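Local coordinates for protein MgGH51 (Meripilus giganteus, PDB 6ZPV) that probably hydrolyses terminal alpha-L-arabinofuranosyl residues from arabinose-containing polysaccharides, as a fungal family GH51 alpha-L-arabinofuranosidase, at residues A[208-213]-A[501-506]. Residues are numbered along the deposited sequence; the frame is centred on the assembly and turned at random.
Sequences GLRADI and GSVIKS
The CG2 methyl of V503 sits over the face of the D212 carboxylate, 3.5 Å from D212 OD2, and V503 CG2 also meets I213 CG1 at 4.0 Å. This is the close-packed part: beta-branched valine favours a strand, its one methyl reaches both partners, and V503 also touches T216 one turn further along. Pairing with R210, which grips D212 side-on, probably makes it tolerable for the carboxylate to lie against a methyl. R210 NE reaches D212 OD1 at 2.7 Å, tilted 15° from the guanidinium plane, while R210 NH2 gives D212 OD2 a nearly straight bond (174°) in that plane; both oxygens use syn lone pairs. Because R210 holds CG opposite its backbone N (chi1 176°) and stays extended to NE, R210 NH2 comes within 3.6 Å of S502 N; both are donors, and S502 N is bonded to D499 OD1. I213 CD1 covers one guanidinium face. Replacing D212 by an alanine removes both oxygens, which would probably free the guanidinium to turn and open a gap beneath V503 CG2. Toward solvent the fit is looser: a water links D212 OD2 to G501 O through two weak bonds. Helix 211-219, with R210 as N-cap residue, thus packs on the small sheet of 483-485, 496-498 and 503-505, and leads into strand 224-227 of the eight-stranded parallel sheet, consistent with the (beta/alpha)8 barrel of GH51 enzymes.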
# COMPACT_ATOMS: atom_id res chain seq x y z
N GLY A 208 -3.19 -3.29 13.92
CA GLY A 208 -3.65 -2.47 12.81
C GLY A 208 -2.59 -1.51 12.26
O GLY A 208 -1.36 -1.79 12.27
N LEU A 209 -3.09 -0.42 11.71
CA LEU A 209 -2.37 0.38 10.71
C LEU A 209 -1.99 1.77 11.25
O LEU A 209 -2.64 2.31 12.16
CB LEU A 209 -3.19 0.46 9.44
CG LEU A 209 -3.70 -0.88 8.91
CD1 LEU A 209 -4.42 -0.67 7.60
CD2 LEU A 209 -2.59 -1.91 8.75
N ARG A 210 -0.94 2.32 10.68
CA ARG A 210 -0.40 3.62 11.06
C ARG A 210 -1.39 4.72 10.68
O ARG A 210 -1.80 4.81 9.53
CB ARG A 210 0.97 3.81 10.44
CG ARG A 210 1.56 5.17 10.71
CD ARG A 210 3.00 5.31 10.23
NE ARG A 210 3.32 6.72 10.01
CZ ARG A 210 4.52 7.19 9.63
NH1 ARG A 210 5.53 6.38 9.51
NH2 ARG A 210 4.66 8.48 9.39
N ALA A 211 -1.76 5.55 11.63
CA ALA A 211 -2.90 6.48 11.48
C ALA A 211 -2.69 7.52 10.37
O ALA A 211 -3.59 7.69 9.54
CB ALA A 211 -3.15 7.16 12.82
N ASP A 212 -1.58 8.25 10.35
CA ASP A 212 -1.44 9.30 9.34
C ASP A 212 -1.47 8.72 7.90
O ASP A 212 -2.12 9.33 7.06
CB ASP A 212 -0.25 10.21 9.63
CG ASP A 212 1.12 9.56 9.68
OD1 ASP A 212 1.19 8.32 9.54
OD2 ASP A 212 2.15 10.32 9.90
N ILE A 213 -0.83 7.59 7.69
CA ILE A 213 -0.81 6.99 6.36
C ILE A 213 -2.22 6.48 6.04
O ILE A 213 -2.72 6.76 4.94
CB ILE A 213 0.25 5.87 6.28
CG1 ILE A 213 1.66 6.42 6.48
CG2 ILE A 213 0.08 5.13 4.97
CD1 ILE A 213 2.74 5.35 6.47
N GLY A 501 7.97 9.90 11.10
CA GLY A 501 7.10 10.87 11.77
C GLY A 501 6.06 11.60 10.97
O GLY A 501 5.16 12.16 11.56
N SER A 502 6.21 11.68 9.64
CA SER A 502 5.39 12.57 8.83
C SER A 502 5.19 12.00 7.45
O SER A 502 5.94 11.17 6.99
CB SER A 502 5.83 13.95 8.79
OG SER A 502 7.03 13.95 8.11
N VAL A 503 4.16 12.53 6.78
CA VAL A 503 3.72 12.10 5.46
C VAL A 503 3.88 13.27 4.45
O VAL A 503 3.69 14.43 4.83
CB VAL A 503 2.28 11.62 5.49
CG1 VAL A 503 1.66 11.38 4.15
CG2 VAL A 503 2.11 10.41 6.37
N ILE A 504 4.23 12.93 3.23
CA ILE A 504 4.38 13.85 2.10
C ILE A 504 3.38 13.43 1.03
O ILE A 504 3.50 12.31 0.48
CB ILE A 504 5.82 13.80 1.54
CG1 ILE A 504 6.85 14.18 2.60
CG2 ILE A 504 5.94 14.78 0.39
CD1 ILE A 504 7.95 13.33 2.71
N LYS A 505 2.44 14.30 0.71
CA LYS A 505 1.44 14.05 -0.33
C LYS A 505 1.98 14.63 -1.62
O LYS A 505 2.20 15.83 -1.74
CB LYS A 505 0.12 14.74 0.07
CG LYS A 505 -0.51 14.17 1.33
CD LYS A 505 -1.60 14.92 1.90
CE LYS A 505 -1.81 14.46 3.35
NZ LYS A 505 -2.98 15.11 3.96
N SER A 506 2.20 13.78 -2.62
CA SER A 506 2.83 14.19 -3.89
C SER A 506 1.86 15.01 -4.76
O SER A 506 0.64 14.98 -4.62
CB SER A 506 3.31 13.00 -4.65
OG SER A 506 2.24 12.24 -5.23
O HOH W 1 2.66 9.98 12.60